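Response regulator ChrA (Corynebacterium diphtheriae, PDB 4YN8) probably binds DNA and regulates transcription as the response regulator of a haem-sensing two-component system. Local coordinates at residues A[9-14]-A[55-60]; A[49-54]-A[73-78]; A[88-93]-A[130-135]. The protein carries 1 engineered substitution. One frame throughout, in Å; residues are numbered along the deposited sequence. Where two conformers were deposited one is given.

How the contacts relate
Contacts 1 and 2 share the parallel sheet of the receiver domain: strand 6-11 lies beside strand 50-53, which in turn pairs with strand 77-81. Contact 2 is the buried one, made of backbone hydrogen bonds and aliphatic side chains. Contact 1 lies at the end of the same sheet, partly buried, where loops replace strands and the chemistry turns to carboxylates, imidazole, water and magnesium; Asp-54, at the far end of 49-54, binds the same ion. Contact 3, partly buried like contact 1, lies away from the metal and joins helix 89-94 to helix 126-136 through apolar side chains. It touches contact 1 where Ala-92 CB packs on Ile-55 CD1, and does not touch contact 2.

Contact 1: A[9-14]-A[55-60]. With MG (magnesium ion), chain F; SO4 (sulfate ion), chain B.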
ATOM      1  N   MET A   9      -9.996   7.809  19.564  1.00  8.79           N
ATOM      2  CA  MET A   9     -10.473   8.579  18.420  1.00  8.96           C
ATOM      3  C   MET A   9     -10.505   7.683  17.200  1.00  8.18           C
ATOM      4  O   MET A   9      -9.511   7.074  16.871  1.00  7.53           O
ATOM      5  CB  MET A   9      -9.619   9.786  18.103  1.00 10.81           C
ATOM      6  CG  MET A   9     -10.126  10.574  16.879  1.00 13.68           C
ATOM      7  SD  MET A   9      -9.354  12.218  16.878  1.00 21.56           S
ATOM      8  CE  MET A   9     -10.622  13.178  16.085  1.00 25.15           C
ATOM      9  N   LEU A  10     -11.663   7.611  16.575  1.00  7.93           N
ATOM     10  CA  LEU A  10     -11.910   6.689  15.464  1.00  8.29           C
ATOM     11  C   LEU A  10     -12.096   7.502  14.214  1.00  8.35           C
ATOM     12  O   LEU A  10     -12.974   8.364  14.170  1.00  8.77           O
ATOM     13  CB  LEU A  10     -13.190   5.913  15.745  1.00  8.79           C
ATOM     14  CG  LEU A  10     -13.697   5.011  14.617  1.00  9.14           C
ATOM     15  CD1 LEU A  10     -12.665   3.935  14.380  1.00  9.56           C
ATOM     16  CD2 LEU A  10     -15.010   4.417  15.057  1.00  9.94           C
ATOM     17  N   ILE A  11     -11.316   7.201  13.187  1.00  8.83           N
ATOM     18  CA  ILE A  11     -11.236   8.014  11.971  1.00  8.44           C
ATOM     19  C   ILE A  11     -11.494   7.117  10.767  1.00  9.35           C
ATOM     20  O   ILE A  11     -10.839   6.071  10.614  1.00  9.44           O
ATOM     21  CB  ILE A  11      -9.864   8.647  11.862  1.00  8.92           C
ATOM     22  CG1 ILE A  11      -9.568   9.416  13.151  1.00  9.76           C
ATOM     23  CG2 ILE A  11      -9.795   9.592  10.654  1.00  8.96           C
ATOM     24  CD1 ILE A  11      -8.319  10.267  13.092  1.00 10.72           C
ATOM     25  N   ASP A  12     -12.469   7.503   9.951  1.00  8.77           N
ATOM     26  CA  ASP A  12     -12.815   6.757   8.735  1.00 10.31           C
ATOM     27  C   ASP A  12     -13.698   7.674   7.920  1.00  9.56           C
ATOM     28  O   ASP A  12     -14.628   8.275   8.469  1.00 10.03           O
ATOM     29  CB  ASP A  12     -13.589   5.478   9.120  1.00 11.66           C
ATOM     30  CG  ASP A  12     -13.846   4.543   7.955  1.00 13.95           C
ATOM     31  OD1 ASP A  12     -14.016   4.954   6.776  1.00 13.07           O
ATOM     32  OD2 ASP A  12     -13.875   3.331   8.272  1.00 19.76           O
ATOM     33  N   ASP A  13     -13.454   7.716   6.620  1.00 10.22           N
ATOM     34  CA  ASP A  13     -14.231   8.598   5.737  0.50 11.11           C
ATOM     35  C   ASP A  13     -15.604   8.058   5.396  1.00 11.87           C
ATOM     36  O   ASP A  13     -16.434   8.786   4.776  1.00 11.81           O
ATOM     37  CB  ASP A  13     -13.484   8.847   4.449  0.50 11.41           C
ATOM     38  CG  ASP A  13     -14.133   9.940   3.598  0.50 13.18           C
ATOM     39  OD1 ASP A  13     -14.475  11.006   4.155  0.50 12.30           O
ATOM     40  OD2 ASP A  13     -14.275   9.701   2.386  0.50 14.59           O
ATOM     41  N   HIS A  14     -15.843   6.808   5.742  1.00 12.45           N
ATOM     42  CA  HIS A  14     -17.093   6.098   5.422  1.00 12.89           C
ATOM     43  C   HIS A  14     -17.942   5.871   6.612  1.00 11.63           C
ATOM     44  O   HIS A  14     -17.702   4.950   7.371  1.00 11.62           O
ATOM     45  CB  HIS A  14     -16.734   4.791   4.684  1.00 14.48           C
ATOM     46  CG  HIS A  14     -15.838   5.037   3.538  1.00 15.94           C
ATOM     47  ND1 HIS A  14     -14.453   4.887   3.601  1.00 20.00           N
ATOM     48  CD2 HIS A  14     -16.104   5.599   2.352  1.00 16.68           C
ATOM     49  CE1 HIS A  14     -13.939   5.312   2.461  1.00 19.02           C
ATOM     50  NE2 HIS A  14     -14.922   5.766   1.705  1.00 17.98           N
ATOM     51  N   ILE A  55      -7.087   3.830   6.108  1.00 10.76           N
ATOM     52  CA  ILE A  55      -6.070   4.365   5.229  1.00 11.51           C
ATOM     53  C   ILE A  55      -6.648   5.392   4.230  1.00 13.22           C
ATOM     54  O   ILE A  55      -6.224   6.555   4.210  1.00 14.65           O
ATOM     55  CB  ILE A  55      -5.341   3.250   4.430  1.00 11.50           C
ATOM     56  CG1 ILE A  55      -4.803   2.179   5.353  1.00 12.17           C
ATOM     57  CG2 ILE A  55      -4.323   3.861   3.498  1.00 11.88           C
ATOM     58  CD1 ILE A  55      -4.244   0.981   4.604  1.00 13.06           C
ATOM     59  N   GLN A  56      -7.638   4.981   3.442  1.00 14.66           N
ATOM     60  CA  GLN A  56      -8.183   5.753   2.310  0.50 15.37           C
ATOM     61  C   GLN A  56      -9.101   6.869   2.723  1.00 15.40           C
ATOM     62  O   GLN A  56     -10.234   6.610   2.967  1.00 14.66           O
ATOM     63  CB  GLN A  56      -9.051   4.809   1.459  0.50 16.28           C
ATOM     64  CG  GLN A  56      -8.320   3.602   0.968  0.50 17.01           C
ATOM     65  CD  GLN A  56      -9.125   2.848  -0.066  0.50 16.88           C
ATOM     66  OE1 GLN A  56      -9.750   1.798   0.219  0.50 15.40           O
ATOM     67  NE2 GLN A  56      -9.152   3.407  -1.262  0.50 17.23           N
ATOM     68  N   MET A  57      -8.617   8.112   2.804  1.00 15.28           N
ATOM     69  CA  MET A  57      -9.496   9.240   3.153  1.00 15.41           C
ATOM     70  C   MET A  57      -9.017  10.461   2.377  1.00 17.45           C
ATOM     71  O   MET A  57      -7.813  10.676   2.247  1.00 15.85           O
ATOM     72  CB  MET A  57      -9.383   9.601   4.645  1.00 15.39           C
ATOM     73  CG  MET A  57      -9.677   8.431   5.529  1.00 17.70           C
ATOM     74  SD  MET A  57      -9.592   8.671   7.310  1.00 18.12           S
ATOM     75  CE  MET A  57      -7.861   8.972   7.497  1.00 15.04           C
ATOM     76  N   PRO A  58      -9.958  11.303   1.941  1.00 20.35           N
ATOM     77  CA  PRO A  58      -9.578  12.497   1.199  1.00 19.63           C
ATOM     78  C   PRO A  58      -8.954  13.518   2.146  1.00 20.25           C
ATOM     79  O   PRO A  58      -9.204  13.521   3.359  1.00 22.83           O
ATOM     80  CB  PRO A  58     -10.947  12.982   0.671  1.00 21.25           C
ATOM     81  CG  PRO A  58     -11.837  12.800   1.853  1.00 23.62           C
ATOM     82  CD  PRO A  58     -11.356  11.432   2.436  1.00 23.17           C
ATOM     83  N   GLY A  59      -8.131  14.398   1.623  1.00 18.36           N
ATOM     84  CA  GLY A  59      -7.513  15.411   2.434  1.00 19.58           C
ATOM     85  C   GLY A  59      -6.293  14.838   3.094  1.00 20.06           C
ATOM     86  O   GLY A  59      -5.234  14.815   2.495  1.00 28.62           O
ATOM     87  N   THR A  60      -6.395  14.423   4.340  1.00 15.72           N
ATOM     88  CA  THR A  60      -5.267  13.801   5.021  1.00 13.16           C
ATOM     89  C   THR A  60      -5.624  12.361   5.244  1.00 12.68           C
ATOM     90  O   THR A  60      -6.588  12.060   5.958  1.00 11.35           O
ATOM     91  CB  THR A  60      -4.991  14.473   6.395  1.00 14.60           C
ATOM     92  OG1 THR A  60      -4.733  15.875   6.174  1.00 16.10           O
ATOM     93  CG2 THR A  60      -3.838  13.860   7.126  1.00 14.40           C
TER
HETATM   94 MG    MG F 204     -12.947   3.981   5.216  1.00 18.98          MG
HETATM   95  S   SO4 B 200      -8.937   1.101   3.918  0.89 25.27           S
HETATM   96  O1  SO4 B 200      -9.942   0.070   4.237  0.89 23.34           O
HETATM   97  O2  SO4 B 200      -8.438   0.875   2.560  0.89 34.22           O
HETATM   98  O3  SO4 B 200      -9.380   2.517   3.965  0.89 27.99           O
HETATM   99  O4  SO4 B 200      -7.761   1.003   4.895  0.89 27.38           O
HETATM  100  O   HOH W   1     -11.952   3.056   3.755  1.00 17.47           O
HETATM  101  O   HOH W   2     -11.799   5.850   5.289  0.50  5.31           O
HETATM  102  O   HOH W   3     -14.232   2.518   5.881  1.00 18.37           O
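Met-57 runs alongside the backbone of 11-13, starting at Asp-13 and ending on Ile-11. Its CB lies 4.2 Å from Asp-13 CB, and its CG is 4.0 Å from that same Asp-13 CB. The sulfur then passes Asp-12 CA and presses on Ile-11, Met-57 SD to Ile-11 CG2 being 3.5 Å. A bend at the last torsion (chi3 -67°) keeps the terminal methyl on the same branch, CE lying 3.8 Å from Ile-11 CG2, and the two side chains cross at about a right angle. Beside this apolar seam, Pro-58 brings its ring CD against the carboxylate of Asp-13 in one of the two positions of that side chain.

Polar groups gather round the magnesium, next to this seam. Asp-12 OD1 binds the ion at 2.1 Å, and His-14 ND1 binds it at 2.4 Å; three waters and Asp-54 add to the shell. Asp-12 OD1 also accepts from His-14 N at 2.8 Å, from above the carboxylate plane, closing an Asx turn just before helix 15-26. A sulfate, probably a crystallisation ion, is held by Gln-56 N to O3 at 3.1 Å and by Ile-55 N, with Thr-81, Thr-85 and Lys-103 also bonded to it. A magnesium-bound water donates to its O3. In this acidic pocket of a CheY-like receiver, the anion is consistent with the place where a phosphoryl group would be held.

Contact 2: A[49-54]-A[73-78]. With MG (magnesium ion), chain F.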
ATOM      1  N   ASP A  49      -6.225   8.571  23.915  1.00  9.38           N
ATOM      2  CA  ASP A  49      -5.213   7.549  24.276  1.00  9.80           C
ATOM      3  C   ASP A  49      -4.705   6.755  23.049  1.00  8.86           C
ATOM      4  O   ASP A  49      -3.525   6.429  22.969  1.00  7.81           O
ATOM      5  CB  ASP A  49      -5.825   6.577  25.252  1.00 10.55           C
ATOM      6  CG  ASP A  49      -6.088   7.177  26.631  1.00 12.59           C
ATOM      7  OD1 ASP A  49      -5.236   7.975  27.087  1.00 13.05           O
ATOM      8  OD2 ASP A  49      -7.135   6.848  27.239  1.00 12.56           O
ATOM      9  N   VAL A  50      -5.613   6.487  22.113  1.00  8.22           N
ATOM     10  CA  VAL A  50      -5.313   5.695  20.914  1.00  7.88           C
ATOM     11  C   VAL A  50      -6.093   6.304  19.743  1.00  7.36           C
ATOM     12  O   VAL A  50      -7.278   6.589  19.892  1.00  7.33           O
ATOM     13  CB  VAL A  50      -5.756   4.224  21.124  1.00  8.28           C
ATOM     14  CG1 VAL A  50      -5.554   3.463  19.847  1.00  8.94           C
ATOM     15  CG2 VAL A  50      -4.952   3.528  22.270  1.00  8.84           C
ATOM     16  N   VAL A  51      -5.437   6.467  18.616  1.00  7.03           N
ATOM     17  CA  VAL A  51      -6.108   6.785  17.388  1.00  7.11           C
ATOM     18  C   VAL A  51      -6.284   5.521  16.553  1.00  7.43           C
ATOM     19  O   VAL A  51      -5.278   4.804  16.289  1.00  8.12           O
ATOM     20  CB  VAL A  51      -5.336   7.843  16.564  1.00  7.51           C
ATOM     21  CG1 VAL A  51      -5.948   8.025  15.198  1.00  7.72           C
ATOM     22  CG2 VAL A  51      -5.264   9.173  17.290  1.00  7.48           C
ATOM     23  N   VAL A  52      -7.517   5.253  16.173  1.00  7.44           N
ATOM     24  CA  VAL A  52      -7.831   4.104  15.329  1.00  7.53           C
ATOM     25  C   VAL A  52      -8.254   4.674  13.986  1.00  8.55           C
ATOM     26  O   VAL A  52      -9.253   5.388  13.894  1.00  9.29           O
ATOM     27  CB  VAL A  52      -8.932   3.235  15.953  1.00  7.84           C
ATOM     28  CG1 VAL A  52      -9.332   2.090  15.029  1.00  8.29           C
ATOM     29  CG2 VAL A  52      -8.489   2.715  17.320  1.00  8.20           C
ATOM     30  N   THR A  53      -7.501   4.358  12.925  1.00  8.69           N
ATOM     31  CA  THR A  53      -7.732   5.012  11.631  1.00  9.36           C
ATOM     32  C   THR A  53      -7.683   4.031  10.458  1.00  9.80           C
ATOM     33  O   THR A  53      -7.014   3.053  10.553  1.00 10.75           O
ATOM     34  CB  THR A  53      -6.699   6.146  11.362  1.00  9.93           C
ATOM     35  OG1 THR A  53      -7.082   6.892  10.160  1.00 11.20           O
ATOM     36  CG2 THR A  53      -5.315   5.663  11.175  1.00 11.08           C
ATOM     37  N   ASP A  54      -8.549   4.345   9.486  1.00 10.39           N
ATOM     38  CA  ASP A  54      -8.580   3.944   8.075  0.52 12.13           C
ATOM     39  C   ASP A  54      -7.347   4.400   7.303  1.00 11.47           C
ATOM     40  O   ASP A  54      -6.666   5.342   7.730  1.00  9.89           O
ATOM     41  CB  ASP A  54      -9.792   4.845   7.530  0.52 12.43           C
ATOM     42  CG  ASP A  54     -10.443   4.334   6.368  0.52 15.21           C
ATOM     43  OD1 ASP A  54     -11.146   3.266   6.429  0.52 19.88           O
ATOM     44  OD2 ASP A  54     -10.369   5.052   5.359  0.52 15.60           O
ATOM     45  N   GLY A  73       4.967  13.207  18.428  1.00 13.99           N
ATOM     46  CA  GLY A  73       5.028  12.402  19.651  1.00 15.92           C
ATOM     47  C   GLY A  73       3.598  12.266  20.194  1.00 18.90           C
ATOM     48  O   GLY A  73       3.372  12.420  21.392  1.00 19.68           O
ATOM     49  N   GLY A  74       2.645  12.005  19.291  1.00 18.00           N
ATOM     50  CA  GLY A  74       1.161  12.105  19.513  1.00 17.02           C
ATOM     51  C   GLY A  74       0.783  10.772  20.021  1.00 14.78           C
ATOM     52  O   GLY A  74       1.650   9.941  20.316  1.00 16.08           O
ATOM     53  N   PRO A  75      -0.512  10.494  20.097  1.00 12.37           N
ATOM     54  CA  PRO A  75      -0.849   9.165  20.606  1.00 11.12           C
ATOM     55  C   PRO A  75      -0.517   8.087  19.596  1.00 10.14           C
ATOM     56  O   PRO A  75      -0.323   8.396  18.440  1.00  9.02           O
ATOM     57  CB  PRO A  75      -2.351   9.217  20.844  1.00 11.53           C
ATOM     58  CG  PRO A  75      -2.837  10.385  20.083  1.00 11.45           C
ATOM     59  CD  PRO A  75      -1.691  11.345  19.842  1.00 12.18           C
ATOM     60  N   PRO A  76      -0.386   6.852  20.060  1.00  9.63           N
ATOM     61  CA  PRO A  76      -0.112   5.740  19.163  1.00  8.86           C
ATOM     62  C   PRO A  76      -1.328   5.453  18.306  1.00  8.34           C
ATOM     63  O   PRO A  76      -2.458   5.761  18.682  1.00  8.41           O
ATOM     64  CB  PRO A  76       0.158   4.587  20.126  1.00  8.81           C
ATOM     65  CG  PRO A  76      -0.628   4.871  21.322  1.00  9.48           C
ATOM     66  CD  PRO A  76      -0.534   6.391  21.452  1.00  9.53           C
ATOM     67  N   VAL A  77      -1.069   4.875  17.132  1.00  7.77           N
ATOM     68  CA  VAL A  77      -2.059   4.677  16.071  1.00  7.36           C
ATOM     69  C   VAL A  77      -2.225   3.188  15.754  1.00  7.30           C
ATOM     70  O   VAL A  77      -1.223   2.454  15.659  1.00  7.91           O
ATOM     71  CB  VAL A  77      -1.621   5.374  14.799  1.00  7.17           C
ATOM     72  CG1 VAL A  77      -2.556   5.108  13.613  1.00  7.63           C
ATOM     73  CG2 VAL A  77      -1.444   6.859  15.093  1.00  7.81           C
ATOM     74  N   LEU A  78      -3.479   2.758  15.670  1.00  7.06           N
ATOM     75  CA  LEU A  78      -3.830   1.460  15.139  1.00  7.53           C
ATOM     76  C   LEU A  78      -4.455   1.694  13.772  1.00  7.29           C
ATOM     77  O   LEU A  78      -5.502   2.359  13.669  1.00  7.18           O
ATOM     78  CB  LEU A  78      -4.808   0.727  16.090  1.00  7.59           C
ATOM     79  CG  LEU A  78      -5.516  -0.504  15.543  1.00  8.08           C
ATOM     80  CD1 LEU A  78      -4.409  -1.540  15.258  1.00  8.21           C
ATOM     81  CD2 LEU A  78      -6.502  -0.984  16.597  1.00  8.51           C
TER
HETATM   82 MG    MG F 204     -12.947   3.981   5.216  1.00 18.98          MG
HETATM   83  O   HOH W   1     -11.952   3.056   3.755  1.00 17.47           O
HETATM   84  O   HOH W   2     -11.799   5.850   5.289  0.50  5.31           O
HETATM   85  O   HOH W   3     -14.232   2.518   5.881  1.00 18.37           O
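Val-51 is the centre of the tight part, gripped on both sides of Val-77 in the parallel pairing of strands 50-53 and 77-81. Its N donates to Pro-76 O at 3.1 Å, its O accepts from Leu-78 N at 2.8 Å, and Thr-53 N continues the ladder to Leu-78 O at 2.9 Å. All three bonds are nearly straight. Thr-53 turns OG1 anti to its backbone N (chi1 -172°), which sets CG2 between N and the carbonyl carbon and carries it to Val-77 CG1, 3.7 Å away. The hydroxyl donates to Asp-54 O on a lone pair in the carbonyl plane. Leu-65 and Leu-69 of helix 62-72 cover this face, closing the beta-alpha-beta unit. Pro-75 packs on the same face, its CG 3.9 Å from Val-51 CG2.

On the opposite face, Val-52 and Leu-78 meet more loosely, Val-52 CG2 to Leu-78 CD2 at 4.3 Å. Before Pro-76 O the ladder stops and ring carbons take over: Pro-76 sets CD 3.4 Å from Asp-49 O, while helix 107-119 lies against Val-50 and Pro-76. The solvent side is the turn beyond, at Gly-73 and Gly-74, where a Schellman motif ends helix 62-72. With no N-H to give, the prolines meet Asp-49 O through carbon alone; the ladder runs from Pro-76 O toward Asp-54, consistent with its fixing the strand end from which this carboxylate reaches magnesium.

Contact 3: A[88-93]-A[130-135]; sequences DILAAV and NALMQR
In Ile-89, CG1 stands anti to the backbone N (chi1 -176°), which sends CD1 across to helix 126-136 and leaves CG2 to meet Arg-135; Leu-132 likewise extends from its helix (chi1 173°) to place both its methyls against helix 89-94. Ile-89 CD1 rests 3.9 Å from Ala-131 CB and lies near the backbone N of Leu-132. The other branch of Ile-89, CG2, touches Arg-135 CG at 3.7 Å as the two side chains slide past each other in opposite directions.

Leu-132 forks over the first turn of the facing helix. Leu-132 CD1 sits 3.7 Å from Leu-90 CA and 3.9 Å from Leu-90 CD1, while Leu-132 CD2 comes tip to tip with Val-93 CG1 at 4.0 Å. The helix segments are steeply inclined, 133° between their N-to-C directions, with axes 10.2 Å apart. In the fold, this packs helix 89-94 against helix 126-136, which follows the last strand of the sheet, 123-124, and from which the chain continues to the helices of 145-199.

Asp-88 and Arg-135 border the apolar patch. Asp-88 is the N-cap of helix 89-94, its OD1 accepting from Ala-91 N at 3.1 Å, from well above the carboxylate plane. Arg-135 bends at chi2, and its NH1 donates to Ala-87 O, tying the guanidinium group to the residue before that cap.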
ATOM      1  N   ASP A  88      -2.950   2.102  -0.532  1.00 12.46           N
ATOM      2  CA  ASP A  88      -1.530   1.820  -0.596  1.00 12.83           C
ATOM      3  C   ASP A  88      -1.087   1.161   0.694  1.00 11.37           C
ATOM      4  O   ASP A  88      -0.569   1.818   1.638  1.00  9.92           O
ATOM      5  CB  ASP A  88      -0.719   3.087  -0.823  1.00 13.85           C
ATOM      6  CG  ASP A  88       0.691   2.800  -1.284  1.00 15.33           C
ATOM      7  OD1 ASP A  88       1.219   1.680  -1.114  1.00 13.89           O
ATOM      8  OD2 ASP A  88       1.274   3.751  -1.810  1.00 17.22           O
ATOM      9  N   ILE A  89      -1.338  -0.146   0.747  1.00 10.95           N
ATOM     10  CA  ILE A  89      -1.079  -0.895   1.978  1.00 11.29           C
ATOM     11  C   ILE A  89       0.437  -0.903   2.288  1.00  9.96           C
ATOM     12  O   ILE A  89       0.804  -0.830   3.468  1.00  9.30           O
ATOM     13  CB  ILE A  89      -1.694  -2.312   1.906  1.00 12.86           C
ATOM     14  CG1 ILE A  89      -1.496  -3.069   3.242  1.00 15.03           C
ATOM     15  CG2 ILE A  89      -1.060  -3.077   0.779  1.00 12.87           C
ATOM     16  CD1 ILE A  89      -2.290  -4.371   3.292  1.00 16.97           C
ATOM     17  N   LEU A  90       1.298  -0.966   1.285  1.00 10.22           N
ATOM     18  CA  LEU A  90       2.729  -0.921   1.554  1.00  9.41           C
ATOM     19  C   LEU A  90       3.117   0.423   2.198  1.00  9.63           C
ATOM     20  O   LEU A  90       3.842   0.436   3.198  1.00 10.25           O
ATOM     21  CB  LEU A  90       3.528  -1.175   0.318  1.00 10.67           C
ATOM     22  CG  LEU A  90       5.061  -1.055   0.471  1.00 11.43           C
ATOM     23  CD1 LEU A  90       5.573  -2.041   1.496  1.00 12.22           C
ATOM     24  CD2 LEU A  90       5.746  -1.238  -0.906  1.00 12.31           C
ATOM     25  N   ALA A  91       2.633   1.535   1.643  1.00  9.62           N
ATOM     26  CA  ALA A  91       2.966   2.842   2.275  1.00  9.98           C
ATOM     27  C   ALA A  91       2.434   2.905   3.698  1.00  9.42           C
ATOM     28  O   ALA A  91       3.090   3.510   4.566  1.00 10.26           O
ATOM     29  CB  ALA A  91       2.448   4.005   1.446  1.00 11.65           C
ATOM     30  N   ALA A  92       1.254   2.314   3.951  1.00  9.57           N
ATOM     31  CA  ALA A  92       0.668   2.291   5.299  1.00  9.42           C
ATOM     32  C   ALA A  92       1.535   1.512   6.268  1.00  9.34           C
ATOM     33  O   ALA A  92       1.792   1.953   7.403  1.00  9.25           O
ATOM     34  CB  ALA A  92      -0.764   1.745   5.307  1.00 10.34           C
ATOM     35  N   VAL A  93       2.024   0.350   5.815  1.00  8.30           N
ATOM     36  CA  VAL A  93       2.908  -0.449   6.661  1.00  8.79           C
ATOM     37  C   VAL A  93       4.252   0.290   6.869  1.00  8.68           C
ATOM     38  O   VAL A  93       4.818   0.323   7.988  1.00  9.29           O
ATOM     39  CB  VAL A  93       3.057  -1.873   6.095  1.00  9.39           C
ATOM     40  CG1 VAL A  93       4.138  -2.676   6.844  1.00 10.18           C
ATOM     41  CG2 VAL A  93       1.708  -2.605   6.194  1.00  9.20           C
ATOM     42  N   ASN A 130      -0.069 -10.971   5.636  1.00 10.81           N
ATOM     43  CA  ASN A 130      -0.423 -11.794   4.507  0.50 11.68           C
ATOM     44  C   ASN A 130      -1.023 -10.928   3.333  1.00 11.69           C
ATOM     45  O   ASN A 130      -0.674 -11.109   2.163  1.00 10.55           O
ATOM     46  CB  ASN A 130      -1.336 -12.964   4.990  0.50 12.05           C
ATOM     47  CG  ASN A 130      -0.655 -13.943   5.990  0.50 12.11           C
ATOM     48  OD1 ASN A 130       0.571 -14.055   6.125  0.50 12.52           O
ATOM     49  ND2 ASN A 130      -1.503 -14.682   6.721  0.50 12.43           N
ATOM     50  N   ALA A 131      -1.906  -9.954   3.650  1.00 10.83           N
ATOM     51  CA  ALA A 131      -2.478  -9.049   2.667  1.00 10.84           C
ATOM     52  C   ALA A 131      -1.392  -8.224   1.961  1.00 10.68           C
ATOM     53  O   ALA A 131      -1.439  -7.952   0.753  1.00 11.07           O
ATOM     54  CB  ALA A 131      -3.498  -8.110   3.370  1.00 10.77           C
ATOM     55  N   LEU A 132      -0.387  -7.814   2.723  1.00 10.65           N
ATOM     56  CA  LEU A 132       0.694  -7.025   2.180  1.00 10.46           C
ATOM     57  C   LEU A 132       1.492  -7.868   1.189  1.00 10.93           C
ATOM     58  O   LEU A 132       1.797  -7.431   0.116  1.00 10.67           O
ATOM     59  CB  LEU A 132       1.593  -6.563   3.303  1.00 11.34           C
ATOM     60  CG  LEU A 132       2.892  -5.848   2.877  1.00 11.99           C
ATOM     61  CD1 LEU A 132       2.605  -4.569   2.112  1.00 12.52           C
ATOM     62  CD2 LEU A 132       3.783  -5.596   4.074  1.00 12.82           C
ATOM     63  N   MET A 133       1.812  -9.099   1.574  1.00 11.32           N
ATOM     64  CA  MET A 133       2.577 -10.001   0.701  0.50 12.80           C
ATOM     65  C   MET A 133       1.847 -10.299  -0.571  1.00 13.45           C
ATOM     66  O   MET A 133       2.403 -10.221  -1.661  1.00 12.18           O
ATOM     67  CB  MET A 133       2.835 -11.294   1.426  0.50 14.58           C
ATOM     68  CG  MET A 133       3.864 -11.100   2.486  0.50 15.91           C
ATOM     69  SD  MET A 133       5.451 -11.617   1.850  0.50 17.99           S
ATOM     70  CE  MET A 133       5.208 -13.386   1.651  0.50 18.65           C
ATOM     71  N   GLN A 134       0.552 -10.557  -0.456  1.00 13.65           N
ATOM     72  CA  GLN A 134      -0.281 -10.794  -1.642  0.50 15.55           C
ATOM     73  C   GLN A 134      -0.287  -9.603  -2.577  1.00 15.13           C
ATOM     74  O   GLN A 134      -0.206  -9.760  -3.770  1.00 16.00           O
ATOM     75  CB  GLN A 134      -1.729 -11.079  -1.266  0.50 16.98           C
ATOM     76  CG  GLN A 134      -1.998 -12.293  -0.405  0.50 19.78           C
ATOM     77  CD  GLN A 134      -3.267 -13.011  -0.865  0.50 21.70           C
ATOM     78  OE1 GLN A 134      -3.746 -12.764  -1.966  0.50 23.88           O
ATOM     79  NE2 GLN A 134      -3.777 -13.924  -0.048  0.50 22.22           N
ATOM     80  N   ARG A 135      -0.376  -8.387  -2.012  1.00 12.99           N
ATOM     81  CA  ARG A 135      -0.436  -7.191  -2.815  1.00 13.41           C
ATOM     82  C   ARG A 135       0.876  -6.938  -3.546  1.00 12.80           C
ATOM     83  O   ARG A 135       0.850  -6.619  -4.727  1.00 13.14           O
ATOM     84  CB  ARG A 135      -0.789  -5.980  -1.935  1.00 13.70           C
ATOM     85  CG  ARG A 135      -0.762  -4.641  -2.611  1.00 15.08           C
ATOM     86  CD  ARG A 135      -1.822  -4.495  -3.734  1.00 16.35           C
ATOM     87  NE  ARG A 135      -1.820  -3.096  -4.102  1.00 20.55           N
ATOM     88  CZ  ARG A 135      -2.491  -2.133  -3.453  1.00 20.02           C
ATOM     89  NH1 ARG A 135      -3.372  -2.455  -2.503  1.00 16.08           N
ATOM     90  NH2 ARG A 135      -2.385  -0.883  -3.870  1.00 22.68           N
TER